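Local structure of soluble lytic murein transglycosylase (Escherichia coli, 1QSA) at residues R421-N425 / N426-D430; V388-L391 / M392-L396; G124-E127 / L128-G132; Y157-R160 / I161-M165; Q283-S286 / L287-R291. The protein cleaves the glycosidic bond between N-acetylmuramic acid and N-acetylglucosamine in peptidoglycan, forming a 1,6-anhydro bond in the N-acetylmuramic acid residue. All blocks are in the same frame, centred on the assembly; numbering follows the deposited sequence.

Interaction 1. Residues R421-N425 / N426-D430; sequences RYAFN and NQWWD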
# COMPACT_ATOMS: atom_id res chain seq x y z
N ARG A 421 -0.13 -12.76 -20.95
CA ARG A 421 0.67 -13.80 -21.59
C ARG A 421 1.66 -13.23 -22.60
O ARG A 421 2.76 -13.74 -22.74
CB ARG A 421 -0.23 -14.84 -22.25
CG ARG A 421 0.52 -16.05 -22.80
CD ARG A 421 1.18 -16.84 -21.68
NE ARG A 421 2.15 -17.81 -22.19
CZ ARG A 421 2.61 -18.85 -21.49
NH1 ARG A 421 2.18 -19.06 -20.25
NH2 ARG A 421 3.50 -19.67 -22.04
N TYR A 422 1.26 -12.17 -23.30
CA TYR A 422 2.14 -11.51 -24.27
C TYR A 422 3.36 -10.95 -23.53
O TYR A 422 4.50 -11.14 -23.94
CB TYR A 422 1.39 -10.37 -24.97
CG TYR A 422 2.18 -9.71 -26.06
CD1 TYR A 422 2.20 -10.24 -27.35
CD2 TYR A 422 2.92 -8.55 -25.81
CE1 TYR A 422 2.92 -9.62 -28.37
CE2 TYR A 422 3.65 -7.93 -26.83
CZ TYR A 422 3.64 -8.47 -28.10
OH TYR A 422 4.37 -7.87 -29.12
N ALA A 423 3.12 -10.31 -22.38
CA ALA A 423 4.20 -9.76 -21.56
C ALA A 423 5.09 -10.91 -21.06
O ALA A 423 6.31 -10.85 -21.17
CB ALA A 423 3.61 -8.98 -20.40
N PHE A 424 4.45 -11.96 -20.54
CA PHE A 424 5.15 -13.15 -20.05
C PHE A 424 6.04 -13.75 -21.16
O PHE A 424 7.20 -14.06 -20.91
CB PHE A 424 4.11 -14.19 -19.55
CG PHE A 424 4.70 -15.49 -19.07
CD1 PHE A 424 5.06 -15.66 -17.74
CD2 PHE A 424 4.90 -16.55 -19.96
CE1 PHE A 424 5.60 -16.87 -17.28
CE2 PHE A 424 5.44 -17.77 -19.51
CZ PHE A 424 5.80 -17.93 -18.17
N ASN A 425 5.51 -13.86 -22.38
CA ASN A 425 6.28 -14.41 -23.51
C ASN A 425 7.49 -13.56 -23.88
O ASN A 425 8.48 -14.07 -24.42
CB ASN A 425 5.38 -14.59 -24.73
CG ASN A 425 4.36 -15.70 -24.57
OD1 ASN A 425 4.49 -16.54 -23.68
ND2 ASN A 425 3.34 -15.70 -25.41
N ASN A 426 7.41 -12.27 -23.59
CA ASN A 426 8.51 -11.35 -23.88
C ASN A 426 9.42 -11.11 -22.69
O ASN A 426 10.37 -10.32 -22.78
CB ASN A 426 7.94 -10.03 -24.38
CG ASN A 426 7.55 -10.10 -25.83
OD1 ASN A 426 8.42 -10.10 -26.70
ND2 ASN A 426 6.27 -10.25 -26.10
N GLN A 427 9.21 -11.88 -21.63
CA GLN A 427 9.99 -11.76 -20.40
C GLN A 427 9.88 -10.38 -19.74
O GLN A 427 10.83 -9.92 -19.09
CB GLN A 427 11.44 -12.19 -20.61
CG GLN A 427 11.53 -13.62 -21.09
CD GLN A 427 12.92 -14.21 -20.98
OE1 GLN A 427 13.90 -13.50 -20.73
NE2 GLN A 427 13.01 -15.51 -21.17
N TRP A 428 8.72 -9.74 -19.91
CA TRP A 428 8.41 -8.45 -19.27
C TRP A 428 7.67 -8.93 -18.01
O TRP A 428 6.43 -8.83 -17.92
CB TRP A 428 7.48 -7.62 -20.15
CG TRP A 428 8.07 -7.20 -21.49
CD1 TRP A 428 9.38 -7.18 -21.85
CD2 TRP A 428 7.33 -6.74 -22.63
NE1 TRP A 428 9.51 -6.72 -23.15
CE2 TRP A 428 8.27 -6.44 -23.64
CE3 TRP A 428 5.96 -6.55 -22.89
CZ2 TRP A 428 7.88 -5.96 -24.91
CZ3 TRP A 428 5.58 -6.07 -24.15
CH2 TRP A 428 6.54 -5.78 -25.14
N TRP A 429 8.43 -9.46 -17.06
CA TRP A 429 7.88 -10.06 -15.84
C TRP A 429 6.97 -9.15 -15.04
O TRP A 429 5.90 -9.57 -14.58
CB TRP A 429 9.00 -10.61 -14.96
CG TRP A 429 10.03 -11.40 -15.74
CD1 TRP A 429 11.38 -11.16 -15.79
CD2 TRP A 429 9.81 -12.59 -16.52
NE1 TRP A 429 12.00 -12.12 -16.54
CE2 TRP A 429 11.07 -13.01 -17.00
CE3 TRP A 429 8.67 -13.33 -16.87
CZ2 TRP A 429 11.23 -14.15 -17.79
CZ3 TRP A 429 8.83 -14.47 -17.67
CH2 TRP A 429 10.10 -14.87 -18.12
N ASP A 430 7.42 -7.91 -14.81
CA ASP A 430 6.58 -6.97 -14.08
C ASP A 430 5.26 -6.67 -14.79
O ASP A 430 4.20 -6.59 -14.15
CB ASP A 430 7.33 -5.67 -13.71
CG ASP A 430 8.15 -5.07 -14.83
OD1 ASP A 430 8.06 -5.48 -16.01
OD2 ASP A 430 8.93 -4.16 -14.51
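Tyr422 O accepts two hydrogen bonds from Asn426, whose backbone N lies 3.1 Å away and whose side-chain ND2 approaches Tyr422 O to 2.9 Å. The two donors come in from opposite faces of the carbonyl plane, and the bond from the side-chain ND2 is the straighter one (153° at the hydrogen). ND2 can turn back over the last helical turn because CG of Asn426 sits beside its own backbone N (chi1 -80°). The same ND2 lies 3.6 Å above one face of the Tyr422 ring, offset toward the rim.

The backbone bonds define a Schellman motif that ends helix 413-425. Trp428 N reaches Ala423 O at 2.9 Å, while Gln427 N meets Phe424 O at 3.1 Å, with Gln427 at positive phi as the C-prime residue. Trp428 is already the N-cap of helix 429-438, making this a tight turn between successive helices of the L domain.

Among the aromatic contacts, Trp429 directs its edge at the face of Phe424 (planes 76° apart), with CZ3 of Trp429 4.0 Å from CD1 of Phe424. Tyr422 and Trp428 lie side by side, Tyr422 CE2 being 3.8 Å from Trp428 CZ3, and Trp428 continues onto Val388 and Met392 of helix 383-393.

Interaction 2. Residues V388-L391 / M392-L396; sequences VREL and MYWNL. With SO4 (sulfate ion), chain C.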
# COMPACT_ATOMS: atom_id res chain seq x y z
N VAL A 388 5.54 0.56 -25.40
CA VAL A 388 5.86 -0.33 -24.28
C VAL A 388 7.11 -1.14 -24.60
O VAL A 388 8.02 -1.23 -23.77
CB VAL A 388 4.68 -1.29 -23.97
CG1 VAL A 388 5.11 -2.39 -22.97
CG2 VAL A 388 3.51 -0.48 -23.38
N ARG A 389 7.18 -1.66 -25.82
CA ARG A 389 8.34 -2.45 -26.25
C ARG A 389 9.64 -1.64 -26.14
O ARG A 389 10.63 -2.12 -25.61
CB ARG A 389 8.14 -2.94 -27.69
CG ARG A 389 9.35 -3.66 -28.28
CD ARG A 389 9.08 -4.10 -29.72
NE ARG A 389 10.26 -4.75 -30.31
CZ ARG A 389 10.46 -4.93 -31.62
NH1 ARG A 389 9.57 -4.51 -32.52
NH2 ARG A 389 11.57 -5.53 -32.04
N GLU A 390 9.62 -0.39 -26.62
CA GLU A 390 10.81 0.45 -26.55
C GLU A 390 11.18 0.76 -25.11
O GLU A 390 12.35 0.71 -24.75
CB GLU A 390 10.62 1.76 -27.32
CG GLU A 390 10.52 1.55 -28.83
CD GLU A 390 11.57 0.57 -29.33
OE1 GLU A 390 12.76 0.91 -29.25
OE2 GLU A 390 11.21 -0.56 -29.75
N LEU A 391 10.18 1.10 -24.30
CA LEU A 391 10.44 1.43 -22.89
C LEU A 391 11.07 0.24 -22.15
O LEU A 391 12.03 0.42 -21.40
CB LEU A 391 9.16 1.90 -22.22
CG LEU A 391 8.62 3.24 -22.74
CD1 LEU A 391 7.19 3.44 -22.24
CD2 LEU A 391 9.55 4.39 -22.29
N MET A 392 10.60 -0.97 -22.44
CA MET A 392 11.16 -2.15 -21.79
C MET A 392 12.58 -2.41 -22.32
O MET A 392 13.47 -2.80 -21.56
CB MET A 392 10.23 -3.37 -22.01
CG MET A 392 8.89 -3.26 -21.28
SD MET A 392 9.09 -2.99 -19.49
CE MET A 392 9.64 -4.62 -18.98
N TYR A 393 12.80 -2.13 -23.61
CA TYR A 393 14.12 -2.31 -24.21
C TYR A 393 15.15 -1.43 -23.48
O TYR A 393 16.29 -1.86 -23.24
CB TYR A 393 14.10 -1.95 -25.69
CG TYR A 393 15.46 -2.10 -26.32
CD1 TYR A 393 15.97 -3.37 -26.60
CD2 TYR A 393 16.24 -0.98 -26.64
CE1 TYR A 393 17.23 -3.52 -27.18
CE2 TYR A 393 17.50 -1.13 -27.22
CZ TYR A 393 17.98 -2.40 -27.49
OH TYR A 393 19.21 -2.57 -28.09
N TRP A 394 14.75 -0.23 -23.08
CA TRP A 394 15.64 0.69 -22.37
C TRP A 394 15.61 0.51 -20.84
O TRP A 394 16.22 1.31 -20.12
CB TRP A 394 15.29 2.15 -22.71
CG TRP A 394 15.47 2.48 -24.17
CD1 TRP A 394 14.49 2.88 -25.03
CD2 TRP A 394 16.69 2.46 -24.92
NE1 TRP A 394 15.03 3.11 -26.28
CE2 TRP A 394 16.38 2.87 -26.24
CE3 TRP A 394 18.02 2.15 -24.60
CZ2 TRP A 394 17.35 2.96 -27.25
CZ3 TRP A 394 19.00 2.25 -25.62
CH2 TRP A 394 18.65 2.65 -26.92
N ASN A 395 14.92 -0.51 -20.37
CA ASN A 395 14.80 -0.79 -18.93
C ASN A 395 14.16 0.37 -18.16
O ASN A 395 14.56 0.69 -17.03
CB ASN A 395 16.17 -1.17 -18.35
CG ASN A 395 16.74 -2.42 -18.99
OD1 ASN A 395 16.08 -3.45 -19.01
ND2 ASN A 395 17.92 -2.32 -19.58
N LEU A 396 13.21 1.04 -18.80
CA LEU A 396 12.48 2.15 -18.19
C LEU A 396 11.18 1.56 -17.67
O LEU A 396 10.08 1.92 -18.10
CB LEU A 396 12.21 3.24 -19.25
CG LEU A 396 13.48 3.89 -19.83
CD1 LEU A 396 13.17 4.77 -21.04
CD2 LEU A 396 14.18 4.69 -18.73
S SO4 C . 13.54 -6.36 -28.92
O1 SO4 C . 13.93 -7.15 -27.74
O2 SO4 C . 12.84 -7.21 -29.90
O3 SO4 C . 12.65 -5.26 -28.48
O4 SO4 C . 14.76 -5.83 -29.56
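Leu391 and Leu396 meet because each sets CG beside its own backbone N (chi1 -67° and -63°), bringing two branches together across the end of helix 383-393. The side chains cross at about a right angle, with Leu391 CD2 3.8 Å from Leu396 CD1. Met392 has the same first torsion but is bent again at chi2 and chi3; its CG lies 3.3 Å from Val388 O, and the rest of the chain leads away toward helices 397-408 and 429-438. The indole of Trp394 swings back likewise, and its CD1 comes within 3.1 Å of Glu390 O, obliquely to the ring.

The backbone here forms a Schellman motif with Asn395, at positive phi, as the C-prime residue. Leu396 N bonds to Leu391 O at 2.9 Å and 164°, and Asn395 N bonds to Met392 O. One residue earlier, Trp394 N still makes a regular helical bond to Glu390 O.

Tyr35 OH gathers the polar ends of this face, bonding to both Trp394 NE1 and Glu390 OE1; the latter also forms a salt bridge with Arg7 of helix 3-18. An alanine replacing Trp394 is likely to deprive Tyr35 OH of its indole partner and open a gap beside Tyr10. Arg389, fully extended, holds a sulfate in the plane of its guanidinium: NE bonds to sulfate O3 at 3.1 Å, and NH2 to sulfate O2 at 3.0 Å. Arg7 NH1 binds the same ion, which probably came from the crystallisation liquor.

Interaction 3. Residues G124-E127 / L128-G132; sequences GAKE and LWLTG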
# COMPACT_ATOMS: atom_id res chain seq x y z
N GLY A 124 -17.10 23.82 -5.90
CA GLY A 124 -15.82 23.12 -6.02
C GLY A 124 -14.99 23.25 -4.76
O GLY A 124 -14.40 22.26 -4.28
N ALA A 125 -14.94 24.47 -4.23
CA ALA A 125 -14.19 24.74 -3.00
C ALA A 125 -14.66 23.85 -1.85
O ALA A 125 -13.84 23.24 -1.17
CB ALA A 125 -14.33 26.21 -2.61
N LYS A 126 -15.98 23.74 -1.69
CA LYS A 126 -16.54 22.93 -0.60
C LYS A 126 -16.11 21.46 -0.70
O LYS A 126 -15.77 20.84 0.30
CB LYS A 126 -18.07 23.04 -0.58
CG LYS A 126 -18.69 22.34 0.62
CD LYS A 126 -20.20 22.50 0.63
CE LYS A 126 -20.80 21.81 1.86
NZ LYS A 126 -22.28 21.87 1.87
N GLU A 127 -16.10 20.93 -1.92
CA GLU A 127 -15.70 19.55 -2.15
C GLU A 127 -14.22 19.34 -1.80
O GLU A 127 -13.84 18.32 -1.23
CB GLU A 127 -15.97 19.17 -3.60
CG GLU A 127 -15.73 17.70 -3.92
CD GLU A 127 -16.18 17.33 -5.32
OE1 GLU A 127 -17.20 17.89 -5.80
OE2 GLU A 127 -15.52 16.47 -5.94
N LEU A 128 -13.39 20.32 -2.14
CA LEU A 128 -11.95 20.27 -1.87
C LEU A 128 -11.65 20.49 -0.38
O LEU A 128 -10.63 20.04 0.14
CB LEU A 128 -11.23 21.34 -2.72
CG LEU A 128 -11.14 21.08 -4.24
CD1 LEU A 128 -10.80 22.36 -5.01
CD2 LEU A 128 -10.10 19.98 -4.50
N TRP A 129 -12.55 21.21 0.28
CA TRP A 129 -12.41 21.54 1.69
C TRP A 129 -12.71 20.40 2.64
O TRP A 129 -12.04 20.23 3.65
CB TRP A 129 -13.35 22.71 2.01
CG TRP A 129 -13.43 23.13 3.45
CD1 TRP A 129 -14.40 22.79 4.37
CD2 TRP A 129 -12.54 24.03 4.13
NE1 TRP A 129 -14.17 23.43 5.56
CE2 TRP A 129 -13.04 24.20 5.44
CE3 TRP A 129 -11.38 24.72 3.75
CZ2 TRP A 129 -12.41 25.02 6.38
CZ3 TRP A 129 -10.75 25.54 4.68
CH2 TRP A 129 -11.27 25.68 5.99
N LEU A 130 -13.74 19.62 2.32
CA LEU A 130 -14.19 18.55 3.20
C LEU A 130 -13.33 17.30 3.25
O LEU A 130 -13.74 16.20 2.84
CB LEU A 130 -15.67 18.24 2.95
CG LEU A 130 -16.60 19.41 3.30
CD1 LEU A 130 -17.99 19.15 2.77
CD2 LEU A 130 -16.65 19.65 4.81
N THR A 131 -12.16 17.47 3.84
CA THR A 131 -11.17 16.41 4.02
C THR A 131 -10.25 16.80 5.18
O THR A 131 -9.97 17.99 5.39
CB THR A 131 -10.32 16.15 2.76
OG1 THR A 131 -9.38 15.10 3.03
CG2 THR A 131 -9.57 17.40 2.33
N GLY A 132 -9.82 15.80 5.94
CA GLY A 132 -8.91 16.03 7.05
C GLY A 132 -7.46 16.12 6.57
O GLY A 132 -6.57 16.46 7.34
O HOH W 1 -14.93 16.31 -0.00
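Lys126 runs its extended aliphatic chain obliquely over Leu130, and one methyl does the touching: Leu130 CD1 is 3.9 Å from Lys126 CG and 4.0 Å from Lys126 CE. Leu130 meets it with its CG beside its own backbone N (chi1 -65°), which also brings that CG within 3.4 Å of Lys126 O. The carbonyl itself accepts Leu130 N at 3.1 Å and, more weakly, Trp129 N, whose better bond is to Ala125 O.

Here helix 118-129 of the alpha-superhelix comes to its end. Leu130 is the centre of an inverse gamma turn, with Thr131 N bonded to Trp129 O at 2.8 Å. That turn draws Thr131 N away from Glu127 O, and a water takes over: it donates to Glu127 O at 2.6 Å and to Leu130 O at 3.1 Å, bridging the last helical turn to the departing chain.

On the buried sides, Leu128 packs on helix 102-114 and on Cys139, one half of the disulfide with Cys106. Trp129, with CG anti to the backbone N (chi1 175°), extends away from the turn to make edge-to-face contacts with Phe143 and Trp146, while its NE1 donates to Ala156 O.

Interaction 4. Residues Y157-R160 / I161-M165; sequences YLER and IRLAM. With SO4 (sulfate ion), chain N.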
# COMPACT_ATOMS: atom_id res chain seq x y z
N TYR A 157 -16.96 24.56 8.17
CA TYR A 157 -15.66 24.92 8.75
C TYR A 157 -15.38 23.99 9.94
O TYR A 157 -14.32 23.36 10.01
CB TYR A 157 -15.67 26.38 9.23
CG TYR A 157 -14.28 26.91 9.54
CD1 TYR A 157 -13.64 26.61 10.75
CD2 TYR A 157 -13.59 27.67 8.60
CE1 TYR A 157 -12.34 27.05 11.01
CE2 TYR A 157 -12.28 28.11 8.85
CZ TYR A 157 -11.67 27.80 10.05
OH TYR A 157 -10.38 28.21 10.28
N LEU A 158 -16.37 23.85 10.82
CA LEU A 158 -16.23 23.00 12.00
C LEU A 158 -16.06 21.52 11.60
O LEU A 158 -15.29 20.79 12.23
CB LEU A 158 -17.45 23.19 12.91
CG LEU A 158 -17.24 22.83 14.38
CD1 LEU A 158 -16.11 23.67 14.99
CD2 LEU A 158 -18.55 23.04 15.13
N GLU A 159 -16.74 21.11 10.53
CA GLU A 159 -16.63 19.74 10.03
C GLU A 159 -15.20 19.40 9.58
O GLU A 159 -14.73 18.27 9.78
CB GLU A 159 -17.63 19.51 8.89
CG GLU A 159 -17.48 18.18 8.13
CD GLU A 159 -17.71 16.94 8.99
OE1 GLU A 159 -18.11 17.08 10.17
OE2 GLU A 159 -17.47 15.82 8.48
N ARG A 160 -14.51 20.36 8.96
CA ARG A 160 -13.15 20.07 8.55
C ARG A 160 -12.25 19.87 9.77
O ARG A 160 -11.30 19.07 9.71
CB ARG A 160 -12.57 21.16 7.63
CG ARG A 160 -11.25 20.68 7.03
CD ARG A 160 -10.65 21.64 6.00
NE ARG A 160 -9.53 20.99 5.34
CZ ARG A 160 -8.52 21.62 4.74
NH1 ARG A 160 -8.48 22.95 4.73
NH2 ARG A 160 -7.55 20.92 4.17
N ILE A 161 -12.52 20.60 10.86
CA ILE A 161 -11.74 20.45 12.10
C ILE A 161 -11.92 19.02 12.62
O ILE A 161 -10.95 18.34 12.98
CB ILE A 161 -12.16 21.49 13.18
CG1 ILE A 161 -11.69 22.88 12.77
CG2 ILE A 161 -11.61 21.08 14.55
CD1 ILE A 161 -12.03 23.98 13.74
N ARG A 162 -13.17 18.53 12.58
CA ARG A 162 -13.47 17.17 13.03
C ARG A 162 -12.73 16.15 12.14
O ARG A 162 -12.09 15.22 12.65
CB ARG A 162 -14.98 16.90 12.97
CG ARG A 162 -15.40 15.56 13.59
CD ARG A 162 -16.88 15.27 13.38
NE ARG A 162 -17.16 14.98 11.98
CZ ARG A 162 -17.07 13.78 11.42
NH1 ARG A 162 -16.76 12.72 12.16
NH2 ARG A 162 -17.32 13.61 10.13
N LEU A 163 -12.78 16.36 10.83
CA LEU A 163 -12.10 15.46 9.89
C LEU A 163 -10.58 15.48 10.07
O LEU A 163 -9.92 14.43 10.01
CB LEU A 163 -12.46 15.82 8.43
CG LEU A 163 -13.90 15.54 7.96
CD1 LEU A 163 -14.12 16.15 6.58
CD2 LEU A 163 -14.19 14.06 7.94
N ALA A 164 -10.02 16.67 10.28
CA ALA A 164 -8.58 16.80 10.47
C ALA A 164 -8.15 16.08 11.76
O ALA A 164 -7.13 15.39 11.78
CB ALA A 164 -8.17 18.29 10.52
N MET A 165 -8.94 16.23 12.81
CA MET A 165 -8.64 15.59 14.10
C MET A 165 -8.65 14.07 13.95
O MET A 165 -7.71 13.39 14.37
CB MET A 165 -9.65 16.03 15.16
CG MET A 165 -9.33 15.53 16.57
SD MET A 165 -7.84 16.28 17.23
CE MET A 165 -7.85 15.60 18.91
S SO4 N . -17.45 9.90 9.77
O1 SO4 N . -16.57 10.80 9.00
O2 SO4 N . -17.33 8.53 9.23
O3 SO4 N . -17.04 9.91 11.19
O4 SO4 N . -18.85 10.35 9.66
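Glu159 and Arg162 form a salt bridge three residues apart along helix 154-166, a side-on, two-pronged pair within one helical turn. Arg162 NE donates to Glu159 OE1 at 2.9 Å and nearly straight (174°). Arg162 NH2 reaches the syn lone pair of Glu159 OE2 at 2.8 Å, so each carboxylate oxygen has its own donor. Bends at chi2 of Glu159 (62°) and chi3 of Arg162 (70°) lay the two chains side by side, pointing the same way.

The outer edge of the guanidinium is used too. NH2 of Arg162 also donates to sulfate O1 at 3.1 Å, and NH1 of Arg162 donates to sulfate O3 at 3.0 Å, as well as to Gln216 OE1. A leucine in place of Arg162 would probably leave the Glu159 carboxylate without its charged mate and freer to turn, with the sulfate losing two donors.

Arg160 finds its acceptors on the loop after helix 118-129, NE at Thr131 O and NH2 at Lys133 O, and Tyr157 OH is bonded to Leu176 O. Along the main chain, Arg162 N bonds to Leu158 O, Leu163 N to Glu159 O and Ala164 N to Arg160 O, while Leu163 CG packs 3.6 Å from Glu159 OE2.

Interaction 5. Residues Q283-S286 / L287-R291; sequences QSTS and LIERR. With SO4 (sulfate ion), chain D.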
# COMPACT_ATOMS: atom_id res chain seq x y z
N GLN A 283 -18.74 -4.73 19.91
CA GLN A 283 -19.37 -5.03 18.63
C GLN A 283 -18.28 -4.99 17.55
O GLN A 283 -18.54 -5.24 16.37
CB GLN A 283 -20.44 -3.98 18.29
CG GLN A 283 -21.57 -3.84 19.30
CD GLN A 283 -22.30 -5.14 19.52
OE1 GLN A 283 -22.60 -5.87 18.57
NE2 GLN A 283 -22.58 -5.46 20.79
N SER A 284 -17.05 -4.67 17.96
CA SER A 284 -15.92 -4.57 17.04
C SER A 284 -15.34 -5.91 16.61
O SER A 284 -14.70 -6.60 17.41
CB SER A 284 -14.82 -3.70 17.66
OG SER A 284 -13.68 -3.66 16.83
N THR A 285 -15.52 -6.24 15.34
CA THR A 285 -14.97 -7.47 14.78
C THR A 285 -13.44 -7.52 14.88
O THR A 285 -12.87 -8.52 15.30
CB THR A 285 -15.38 -7.65 13.32
OG1 THR A 285 -16.79 -7.89 13.26
CG2 THR A 285 -14.64 -8.82 12.67
N SER A 286 -12.78 -6.42 14.50
CA SER A 286 -11.32 -6.40 14.54
C SER A 286 -10.76 -6.57 15.95
O SER A 286 -9.75 -7.24 16.12
CB SER A 286 -10.77 -5.13 13.86
OG SER A 286 -11.25 -3.97 14.52
N LEU A 287 -11.45 -6.02 16.96
CA LEU A 287 -11.00 -6.16 18.35
C LEU A 287 -11.12 -7.62 18.81
O LEU A 287 -10.21 -8.15 19.44
CB LEU A 287 -11.81 -5.24 19.26
CG LEU A 287 -11.49 -5.29 20.76
CD1 LEU A 287 -10.00 -4.99 21.04
CD2 LEU A 287 -12.39 -4.29 21.49
N ILE A 288 -12.25 -8.25 18.49
CA ILE A 288 -12.47 -9.66 18.85
C ILE A 288 -11.42 -10.52 18.15
O ILE A 288 -10.86 -11.43 18.76
CB ILE A 288 -13.90 -10.12 18.47
CG1 ILE A 288 -14.93 -9.30 19.26
CG2 ILE A 288 -14.06 -11.62 18.78
CD1 ILE A 288 -16.35 -9.35 18.70
N GLU A 289 -11.12 -10.22 16.88
CA GLU A 289 -10.10 -10.97 16.15
C GLU A 289 -8.73 -10.82 16.80
O GLU A 289 -7.94 -11.78 16.85
CB GLU A 289 -10.04 -10.52 14.68
CG GLU A 289 -11.25 -11.01 13.87
CD GLU A 289 -11.24 -10.49 12.45
OE1 GLU A 289 -10.90 -9.30 12.23
OE2 GLU A 289 -11.57 -11.28 11.53
N ARG A 290 -8.42 -9.61 17.27
CA ARG A 290 -7.13 -9.39 17.94
C ARG A 290 -7.07 -10.25 19.21
O ARG A 290 -6.02 -10.81 19.53
CB ARG A 290 -6.92 -7.91 18.29
CG ARG A 290 -5.58 -7.61 19.00
CD ARG A 290 -4.36 -8.04 18.16
NE ARG A 290 -3.09 -7.87 18.88
CZ ARG A 290 -2.50 -8.82 19.60
NH1 ARG A 290 -3.06 -10.02 19.71
NH2 ARG A 290 -1.35 -8.58 20.22
N ARG A 291 -8.21 -10.39 19.90
CA ARG A 291 -8.28 -11.20 21.12
C ARG A 291 -8.12 -12.69 20.79
O ARG A 291 -7.53 -13.44 21.57
CB ARG A 291 -9.59 -10.95 21.86
CG ARG A 291 -9.68 -11.63 23.22
CD ARG A 291 -8.49 -11.30 24.09
NE ARG A 291 -8.52 -11.98 25.39
CZ ARG A 291 -8.05 -13.21 25.61
NH1 ARG A 291 -7.55 -13.92 24.61
NH2 ARG A 291 -8.13 -13.73 26.83
S SO4 D . -14.78 -3.11 13.35
O1 SO4 D . -13.73 -4.07 13.01
O2 SO4 D . -16.07 -3.83 13.53
O3 SO4 D . -14.45 -2.37 14.58
O4 SO4 D . -14.92 -2.14 12.25
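Ser284 caps the N terminus of helix 285-298: its OG accepts a hydrogen bond from Leu287 N at 3.2 Å, the classic N-cap bond. With OG anti to its own backbone N (chi1 176°), the hydroxyl faces the first turn, and it also donates to sulfate O3 at 2.7 Å.

The tight part of the contact lies where Leu287 and Ile288 fold back on the N-cap residue. Ile288 CG1 is 3.3 Å from Ser284 O, the carbonyl that accepts Ile288 N at 3.1 Å. Leu287 and Ile288 are both buried, and both pack on Ile279 of helix 269-280. Glu289, also buried, has OE2 paired with Lys318 and Trp321 NE1.

Looser is the side where the sulfate, probably from the crystallisation liquor, sits at the helix end next to exposed Ser286. Two main-chain donors hold it there, Thr285 N on sulfate O2 and Ser286 N on sulfate O1, the latter at 2.9 Å. Ser286 OG, in the crowded position between backbone N and carbonyl carbon (chi1 60°), adds a second bond to O1, also 2.9 Å long. The partial positive charge of a helix N terminus probably helps to hold such an anion. Arg290 directs its side chain away from the first turn, toward Trp260.

The methyl of Thr285 lies obliquely across Glu289, with Thr285 CG2 3.8 Å from Glu289 CD.

From the N terminus the order is interaction 3, 4, 5, 2 and 1. Each is local to one unbroken stretch, so none closes a long loop, and they follow in series without nesting or crossing. Interactions 3 and 4 adjoin, with centres 11 Å apart: Leu130 C lies 3.6 Å from Leu163 CD1, joining the loop that leaves helix 118-129 to helix 154-166. Interaction 5 stands apart at the start of helix 285-298, its nearest atoms about 17 Å from interaction 4. Interactions 2 and 1 meet in the L domain, where Trp428 and Asp430 pack on helix 383-393. Interactions 4 and 1 lie on opposite sides of the chain's centre, their own centres 48 Å apart.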